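Local coordinates for protein Xaa-Pro Dipeptidase (Alteromonas macleodii, PDB 2QS8) that probably acts as a metal-dependent carboxypeptidase or dipeptidase of the amidohydrolase superfamily, cleaving an amino acid from the C-terminal end of short peptides, at residues R124-I127 against K131-G134; R136-G141 against K364-E369; T96-V101 against Q332-N337. One frame throughout, in Å; residues are numbered along the deposited sequence.

Contact 1 of 3, residues R124-I127 against K131-G134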
loop_
_atom_site.group_PDB
_atom_site.type_symbol
_atom_site.label_atom_id
_atom_site.label_comp_id
_atom_site.label_asym_id
_atom_site.label_seq_id
_atom_site.Cartn_x
_atom_site.Cartn_y
_atom_site.Cartn_z
ATOM N N ARG A 124 4.929 -14.535 -30.160
ATOM C CA ARG A 124 3.912 -13.858 -30.962
ATOM C C ARG A 124 4.571 -12.805 -31.838
ATOM O O ARG A 124 4.341 -12.764 -33.040
ATOM C CB ARG A 124 2.878 -13.176 -30.055
ATOM C CG ARG A 124 1.886 -12.295 -30.796
ATOM C CD ARG A 124 1.219 -11.305 -29.849
ATOM N NE ARG A 124 2.135 -10.244 -29.435
ATOM C CZ ARG A 124 1.966 -9.481 -28.360
ATOM N NH1 ARG A 124 0.910 -9.654 -27.572
ATOM N NH2 ARG A 124 2.857 -8.543 -28.077
ATOM N N ASP A 125 5.398 -11.960 -31.232
ATOM C CA ASP A 125 6.070 -10.907 -31.984
ATOM C C ASP A 125 7.004 -11.441 -33.061
ATOM O O ASP A 125 7.085 -10.860 -34.142
ATOM C CB ASP A 125 6.836 -9.968 -31.044
ATOM C CG ASP A 125 5.905 -9.122 -30.177
ATOM O OD1 ASP A 125 4.690 -9.069 -30.459
ATOM O OD2 ASP A 125 6.390 -8.501 -29.213
ATOM N N ALA A 126 7.699 -12.542 -32.768
ATOM C CA ALA A 126 8.619 -13.146 -33.729
ATOM C C ALA A 126 7.830 -13.710 -34.909
ATOM O O ALA A 126 8.224 -13.562 -36.062
ATOM C CB ALA A 126 9.438 -14.262 -33.065
ATOM N N ILE A 127 6.712 -14.357 -34.607
ATOM C CA ILE A 127 5.875 -14.928 -35.644
ATOM C C ILE A 127 5.231 -13.832 -36.495
ATOM O O ILE A 127 5.297 -13.866 -37.723
ATOM C CB ILE A 127 4.757 -15.811 -35.050
ATOM C CG1 ILE A 127 5.365 -17.081 -34.455
ATOM C CG2 ILE A 127 3.742 -16.160 -36.134
ATOM C CD1 ILE A 127 4.395 -17.923 -33.677
ATOM N N LYS A 131 9.629 -13.996 -38.475
ATOM C CA LYS A 131 10.899 -14.615 -38.097
ATOM C C LYS A 131 10.804 -16.141 -38.146
ATOM O O LYS A 131 11.802 -16.829 -38.373
ATOM C CB LYS A 131 11.316 -14.163 -36.695
ATOM C CG LYS A 131 11.346 -12.647 -36.514
ATOM C CD LYS A 131 12.320 -11.973 -37.478
ATOM C CE LYS A 131 12.216 -10.453 -37.388
ATOM N NZ LYS A 131 12.475 -9.955 -36.000
ATOM N N LEU A 132 9.604 -16.663 -37.914
ATOM C CA LEU A 132 9.371 -18.102 -37.962
ATOM C C LEU A 132 7.877 -18.372 -38.119
ATOM O O LEU A 132 7.049 -17.481 -37.938
ATOM C CB LEU A 132 9.891 -18.802 -36.693
ATOM C CG LEU A 132 9.114 -18.593 -35.394
ATOM C CD1 LEU A 132 9.566 -19.588 -34.359
ATOM C CD2 LEU A 132 9.321 -17.179 -34.895
ATOM N N ALA A 133 7.542 -19.609 -38.458
ATOM C CA ALA A 133 6.156 -19.991 -38.652
ATOM C C ALA A 133 5.471 -20.393 -37.345
ATOM O O ALA A 133 6.100 -20.931 -36.428
ATOM C CB ALA A 133 6.080 -21.119 -39.650
ATOM N N GLY A 134 4.174 -20.122 -37.280
ATOM C CA GLY A 134 3.389 -20.440 -36.100
ATOM C C GLY A 134 1.977 -19.892 -36.232
ATOM O O GLY A 134 1.633 -19.279 -37.237
HETATM O O HOH W 1 5.735 -15.868 -39.612
#

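Contact 2 of 3, residues R136-G141 against K364-E369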
loop_
_atom_site.group_PDB
_atom_site.type_symbol
_atom_site.label_atom_id
_atom_site.label_comp_id
_atom_site.label_asym_id
_atom_site.label_seq_id
_atom_site.Cartn_x
_atom_site.Cartn_y
_atom_site.Cartn_z
ATOM N N ARG A 136 -1.474 -17.531 -34.989
ATOM C CA ARG A 136 -1.650 -16.148 -34.560
ATOM C C ARG A 136 -1.767 -16.296 -33.044
ATOM O O ARG A 136 -2.626 -17.032 -32.558
ATOM C CB ARG A 136 -2.943 -15.552 -35.120
ATOM C CG ARG A 136 -2.948 -15.346 -36.624
ATOM C CD ARG A 136 -4.338 -14.943 -37.126
ATOM N NE ARG A 136 -4.414 -15.038 -38.580
ATOM C CZ ARG A 136 -3.876 -14.164 -39.426
ATOM N NH1 ARG A 136 -3.215 -13.105 -38.974
ATOM N NH2 ARG A 136 -3.978 -14.359 -40.728
ATOM N N ILE A 137 -0.900 -15.617 -32.304
ATOM C CA ILE A 137 -0.921 -15.736 -30.857
ATOM C C ILE A 137 -1.432 -14.507 -30.124
ATOM O O ILE A 137 -1.029 -13.387 -30.409
ATOM C CB ILE A 137 0.485 -16.055 -30.302
ATOM C CG1 ILE A 137 1.006 -17.370 -30.897
ATOM C CG2 ILE A 137 0.435 -16.133 -28.772
ATOM C CD1 ILE A 137 2.411 -17.747 -30.415
ATOM N N PHE A 138 -2.330 -14.738 -29.177
ATOM C CA PHE A 138 -2.872 -13.688 -28.338
ATOM C C PHE A 138 -2.494 -14.140 -26.931
ATOM O O PHE A 138 -2.988 -15.153 -26.416
ATOM C CB PHE A 138 -4.373 -13.569 -28.542
ATOM C CG PHE A 138 -4.742 -13.074 -29.912
ATOM C CD1 PHE A 138 -5.018 -13.960 -30.939
ATOM C CD2 PHE A 138 -4.781 -11.705 -30.185
ATOM C CE1 PHE A 138 -5.328 -13.501 -32.214
ATOM C CE2 PHE A 138 -5.096 -11.237 -31.469
ATOM C CZ PHE A 138 -5.369 -12.140 -32.477
ATOM N N ALA A 139 -1.588 -13.382 -26.322
ATOM C CA ALA A 139 -1.048 -13.733 -25.021
ATOM C C ALA A 139 -1.493 -12.906 -23.835
ATOM O O ALA A 139 -1.837 -11.730 -23.960
ATOM C CB ALA A 139 0.460 -13.734 -25.108
ATOM N N ALA A 140 -1.465 -13.541 -22.672
ATOM C CA ALA A 140 -1.845 -12.896 -21.430
ATOM C C ALA A 140 -0.601 -12.640 -20.567
ATOM O O ALA A 140 -0.680 -11.981 -19.528
ATOM C CB ALA A 140 -2.825 -13.774 -20.680
ATOM N N GLY A 141 0.545 -13.147 -21.020
ATOM C CA GLY A 141 1.762 -12.987 -20.250
ATOM C C GLY A 141 1.664 -13.740 -18.925
ATOM O O GLY A 141 1.101 -14.838 -18.860
ATOM N N LYS A 364 -15.159 -14.801 -31.418
ATOM C CA LYS A 364 -15.904 -13.790 -30.673
ATOM C C LYS A 364 -15.229 -13.502 -29.325
ATOM O O LYS A 364 -15.112 -12.348 -28.914
ATOM C CB LYS A 364 -17.345 -14.252 -30.430
ATOM C CG LYS A 364 -18.165 -14.448 -31.697
ATOM C CD LYS A 364 -19.523 -15.056 -31.377
ATOM C CE LYS A 364 -20.222 -15.518 -32.639
ATOM N NZ LYS A 364 -21.428 -16.335 -32.318
ATOM N N LEU A 365 -14.791 -14.559 -28.646
ATOM C CA LEU A 365 -14.116 -14.413 -27.357
ATOM C C LEU A 365 -12.819 -13.615 -27.504
ATOM O O LEU A 365 -12.442 -12.878 -26.602
ATOM C CB LEU A 365 -13.815 -15.787 -26.741
ATOM C CG LEU A 365 -13.167 -15.816 -25.345
ATOM C CD1 LEU A 365 -13.932 -14.928 -24.358
ATOM C CD2 LEU A 365 -13.134 -17.253 -24.848
ATOM N N LEU A 366 -12.147 -13.765 -28.644
ATOM C CA LEU A 366 -10.911 -13.035 -28.903
ATOM C C LEU A 366 -11.182 -11.701 -29.596
ATOM O O LEU A 366 -10.250 -10.988 -29.950
ATOM C CB LEU A 366 -9.958 -13.865 -29.765
ATOM C CG LEU A 366 -9.046 -14.885 -29.069
ATOM C CD1 LEU A 366 -8.184 -15.592 -30.104
ATOM C CD2 LEU A 366 -8.149 -14.183 -28.054
ATOM N N ARG A 367 -12.462 -11.385 -29.801
ATOM C CA ARG A 367 -12.877 -10.126 -30.424
ATOM C C ARG A 367 -12.301 -9.934 -31.820
ATOM O O ARG A 367 -11.824 -8.852 -32.159
ATOM C CB ARG A 367 -12.476 -8.945 -29.524
ATOM C CG ARG A 367 -12.960 -9.106 -28.089
ATOM C CD ARG A 367 -12.461 -8.017 -27.169
ATOM N NE ARG A 367 -12.886 -8.248 -25.790
ATOM C CZ ARG A 367 -12.715 -7.390 -24.788
ATOM N NH1 ARG A 367 -12.120 -6.215 -24.997
ATOM N NH2 ARG A 367 -13.136 -7.714 -23.570
ATOM N N ILE A 368 -12.344 -10.992 -32.622
ATOM C CA ILE A 368 -11.838 -10.929 -33.987
ATOM C C ILE A 368 -12.781 -11.613 -34.980
ATOM O O ILE A 368 -12.388 -11.937 -36.103
ATOM C CB ILE A 368 -10.438 -11.567 -34.100
ATOM C CG1 ILE A 368 -10.444 -12.962 -33.481
ATOM C CG2 ILE A 368 -9.415 -10.687 -33.434
ATOM C CD1 ILE A 368 -9.147 -13.708 -33.698
ATOM N N GLU A 369 -14.032 -11.799 -34.569
ATOM C CA GLU A 369 -15.025 -12.458 -35.411
ATOM C C GLU A 369 -15.313 -11.741 -36.724
ATOM O O GLU A 369 -15.882 -12.325 -37.635
ATOM C CB GLU A 369 -16.352 -12.638 -34.659
ATOM C CG GLU A 369 -17.077 -11.339 -34.368
ATOM C CD GLU A 369 -16.720 -10.759 -33.015
ATOM O OE1 GLU A 369 -15.533 -10.839 -32.618
ATOM O OE2 GLU A 369 -17.630 -10.215 -32.351
#

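Contact 3 of 3, residues T96-V101 against Q332-N337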
loop_
_atom_site.group_PDB
_atom_site.type_symbol
_atom_site.label_atom_id
_atom_site.label_comp_id
_atom_site.label_asym_id
_atom_site.label_seq_id
_atom_site.Cartn_x
_atom_site.Cartn_y
_atom_site.Cartn_z
ATOM N N THR A 96 8.846 -22.552 -29.419
ATOM C CA THR A 96 8.846 -22.479 -30.878
ATOM C C THR A 96 8.312 -23.786 -31.459
ATOM O O THR A 96 7.491 -23.753 -32.366
ATOM C CB THR A 96 10.256 -22.201 -31.469
ATOM O OG1 THR A 96 11.137 -23.288 -31.177
ATOM C CG2 THR A 96 10.824 -20.897 -30.899
ATOM N N GLN A 97 8.763 -24.925 -30.919
ATOM C CA GLN A 97 8.318 -26.244 -31.393
ATOM C C GLN A 97 6.863 -26.542 -31.017
ATOM O O GLN A 97 6.108 -27.089 -31.813
ATOM C CB GLN A 97 9.221 -27.355 -30.836
ATOM C CG GLN A 97 10.691 -27.128 -31.145
ATOM C CD GLN A 97 10.933 -26.865 -32.628
ATOM O OE1 GLN A 97 10.745 -27.752 -33.463
ATOM N NE2 GLN A 97 11.342 -25.636 -32.960
ATOM N N HIS A 98 6.488 -26.181 -29.797
ATOM C CA HIS A 98 5.137 -26.406 -29.332
ATOM C C HIS A 98 4.151 -25.663 -30.225
ATOM O O HIS A 98 3.103 -26.197 -30.581
ATOM C CB HIS A 98 4.986 -25.927 -27.891
ATOM C CG HIS A 98 5.795 -26.715 -26.907
ATOM N ND1 HIS A 98 6.059 -26.257 -25.631
ATOM C CD2 HIS A 98 6.351 -27.941 -26.992
ATOM C CE1 HIS A 98 6.746 -27.176 -24.976
ATOM N NE2 HIS A 98 6.938 -28.208 -25.773
ATOM N N ALA A 99 4.497 -24.434 -30.585
ATOM C CA ALA A 99 3.629 -23.618 -31.415
ATOM C C ALA A 99 3.526 -24.182 -32.818
ATOM O O ALA A 99 2.447 -24.247 -33.391
ATOM C CB ALA A 99 4.151 -22.190 -31.473
ATOM N N TYR A 100 4.659 -24.586 -33.372
ATOM C CA TYR A 100 4.662 -25.123 -34.714
ATOM C C TYR A 100 3.834 -26.408 -34.866
ATOM O O TYR A 100 3.065 -26.534 -35.825
ATOM C CB TYR A 100 6.088 -25.372 -35.193
ATOM C CG TYR A 100 6.120 -25.791 -36.629
ATOM C CD1 TYR A 100 5.690 -24.922 -37.634
ATOM C CD2 TYR A 100 6.498 -27.084 -36.989
ATOM C CE1 TYR A 100 5.629 -25.334 -38.964
ATOM C CE2 TYR A 100 6.439 -27.508 -38.316
ATOM C CZ TYR A 100 6.004 -26.629 -39.295
ATOM O OH TYR A 100 5.944 -27.044 -40.604
ATOM N N VAL A 101 3.977 -27.354 -33.941
ATOM C CA VAL A 101 3.210 -28.587 -34.049
ATOM C C VAL A 101 1.713 -28.338 -33.867
ATOM O O VAL A 101 0.883 -29.058 -34.424
ATOM C CB VAL A 101 3.667 -29.664 -33.014
ATOM C CG1 VAL A 101 5.150 -29.962 -33.185
ATOM C CG2 VAL A 101 3.364 -29.199 -31.598
ATOM N N GLN A 332 -1.164 -31.739 -21.102
ATOM C CA GLN A 332 -0.947 -32.855 -22.017
ATOM C C GLN A 332 -0.042 -32.352 -23.120
ATOM O O GLN A 332 0.190 -31.146 -23.225
ATOM C CB GLN A 332 -2.277 -33.395 -22.588
ATOM C CG GLN A 332 -3.057 -32.396 -23.427
ATOM C CD GLN A 332 -3.943 -31.479 -22.589
ATOM O OE1 GLN A 332 -4.180 -31.756 -21.409
ATOM N NE2 GLN A 332 -4.535 -30.360 -22.981
ATOM N N LYS A 333 0.470 -33.249 -23.952
ATOM C CA LYS A 333 1.367 -32.848 -25.038
ATOM C C LYS A 333 0.717 -31.881 -26.032
ATOM O O LYS A 333 -0.480 -31.971 -26.307
ATOM C CB LYS A 333 1.848 -34.081 -25.802
ATOM C CG LYS A 333 2.785 -35.008 -25.045
ATOM C CD LYS A 333 4.231 -34.564 -25.204
ATOM C CE LYS A 333 5.179 -35.751 -25.345
ATOM N NZ LYS A 333 5.065 -36.712 -24.215
ATOM N N HIS A 334 1.518 -30.964 -26.570
ATOM C CA HIS A 334 1.037 -30.002 -27.555
ATOM C C HIS A 334 0.874 -30.767 -28.854
ATOM O O HIS A 334 1.684 -31.645 -29.162
ATOM C CB HIS A 334 2.051 -28.865 -27.754
ATOM C CG HIS A 334 2.113 -27.898 -26.614
ATOM N ND1 HIS A 334 1.165 -26.916 -26.420
ATOM C CD2 HIS A 334 2.974 -27.803 -25.574
ATOM C CE1 HIS A 334 1.439 -26.262 -25.305
ATOM N NE2 HIS A 334 2.531 -26.779 -24.773
ATOM N N GLY A 335 -0.163 -30.443 -29.617
ATOM C CA GLY A 335 -0.388 -31.141 -30.868
ATOM C C GLY A 335 -1.488 -32.187 -30.772
ATOM O O GLY A 335 -1.936 -32.732 -31.782
ATOM N N THR A 336 -1.930 -32.478 -29.559
ATOM C CA THR A 336 -2.997 -33.452 -29.365
ATOM C C THR A 336 -4.306 -32.697 -29.107
ATOM O O THR A 336 -5.289 -33.258 -28.614
ATOM C CB THR A 336 -2.686 -34.378 -28.166
ATOM O OG1 THR A 336 -2.642 -33.604 -26.956
ATOM C CG2 THR A 336 -1.337 -35.087 -28.388
ATOM N N ASN A 337 -4.298 -31.416 -29.453
ATOM C CA ASN A 337 -5.451 -30.544 -29.248
ATOM C C ASN A 337 -6.754 -31.140 -29.785
ATOM O O ASN A 337 -7.812 -30.995 -29.166
ATOM C CB ASN A 337 -5.197 -29.189 -29.910
ATOM C CG ASN A 337 -3.853 -28.581 -29.513
ATOM O OD1 ASN A 337 -3.796 -27.578 -28.792
ATOM N ND2 ASN A 337 -2.768 -29.188 -29.982
#

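Contact 1 of 3, residues R124-I127 against K131-G134
Leu132 takes an uncommon first torsion (chi1 72°) that tucks its CG between its own backbone N and carbonyl carbon, and this turns CD2 back onto Ala126 and Ile127. Ile127 meets it with CG1 set beside the backbone N (chi1 -70°). CD2 of Leu132 presses on Ala126 CB at 3.4 Å and lies 4.0 Å from Ile127 CG1, the two longer side chains crossing at a slant. At its other end, Ile127 CD1 rests 3.6 Å from Gly134 CA, a close fit over a residue with no side chain. Between the two segments the backbones share a single hydrogen bond, Lys131 N to Ala126 O at 2.8 Å; Ser129 OG bonds the same oxygen. CB and CG of Lys131 lie against that carbonyl oxygen before the chain bends off to the surface. A water donates to both Ile127 O and Leu132 O, tying the last part of the helix to the departing loop. The loop thus folds back on the helix it has just left. Helix 119-128 ends here, the loop leads into strand 136-139, and Ile127 also packs on Ile137 of that strand, so the contact forms the tight connection from helix to strand.

Contact 2 of 3, residues R136-G141 against K364-E369
Phe138 sits on a strand of the TIM barrel that characterises the amidohydrolase superfamily, and it meets Leu366 and Ile368 where helix 360-365 gives way to loop. Across the two segments the contact is apolar, with no hydrogen bond between them. Phe138 and Leu366 cross at an angle, and both leucine methyls take part: CD1 lies 3.7 Å from Phe138 CD1, while CD2 lies 3.9 Å from Phe138 CB, near the root of the ring. The two methyls thus lie along the side chain, CD2 at its root and CD1 farther along the ring. Ile368 comes from the opposite direction and reaches the ring with its end methyl alone. Its CG1 lies between the backbone N and the carbonyl carbon (chi1 51°), which carries CD1 out to the phenylalanine.

Backbone bonds shape each side separately. Strand 136-139 is hydrogen-bonded to the parallel strand 107-112 through Arg136 and Phe138, which holds the backbone from which the ring projects. On the other side Arg367, with positive phi (59°), closes the helix in a Schellman motif, and its N bonds to Lys364 O at 3.0 Å. This turn lets Leu366 and Ile368, on either side of Arg367 in sequence, both point their CB atoms at the strand.

Charged groups lie around the apolar patch. Arg136 makes salt bridges to Asp382 and Asp406, and Arg367 makes one to Asp251, so ionic ties anchor both segments to other parts of the chain. Leu366 also touches Thr109 and Trp231, so the packing continues onto strands 107-112 and 231-236. At the outer part of the ring, Phe138 CE1 is 4.1 Å from Ile368 CD1.

Contact 3 of 3, residues T96-V101 against Q332-N337
His334 and His98 carry this contact, one from a loop and the other from helix 88-104. Coming into it, Lys333 opens a type II beta turn that runs to Thr336, and its carbonyl oxygen accepts a 2.8 Å bond from Thr336 OG1. His334 follows with its CB directed at the helix; CG beside the backbone N (chi1 -73°) swings the imidazole against that of His98. The rings form an offset stack with centroids 4.3 Å apart and planes at 25°. CD2 of His334 sits over one face of the His98 ring, 3.3 Å from His98 CG. In return, His98 CB makes a CH-pi contact over the His334 face, 3.8 Å from its centroid. Outside partners help set how both rings are turned: His98 ND1 bonds with Gly73 N, and His334 NE2 with Gln74 O. Next comes Gly335, at the positive-phi place of the turn (102°), bringing the backbone past Val101, whose CG2 lies 3.8 Å from His334 O. The stack lies beside the loop that follows the metal ligands His69 and His71, the His334 side chain about 10 Å from the bound magnesium ion. The contact joins helix 88-104 to the loop between helices 299-319 and 339-346.

Contact 3 opens first, at 96-101, and encloses contact 1; contact 2 opens inside it and closes after it, so the two interleave. The centres lie 15 to 18 Å apart. Contact 1 leads directly into contact 2, since helix 119-128 is followed by strand 136-139, and Arg124 CD approaches Ile137 O at 3.1 Å. Contact 1 touches contact 3 through Leu132 and Thr96, whereas contacts 2 and 3 do not meet. Strand 136-139 pairs with 107-112, the strand that follows helix 88-104. Contacts 2 and 3 each join segments over 220 residues apart, so parts distant in sequence are brought together in the TIM-barrel domain.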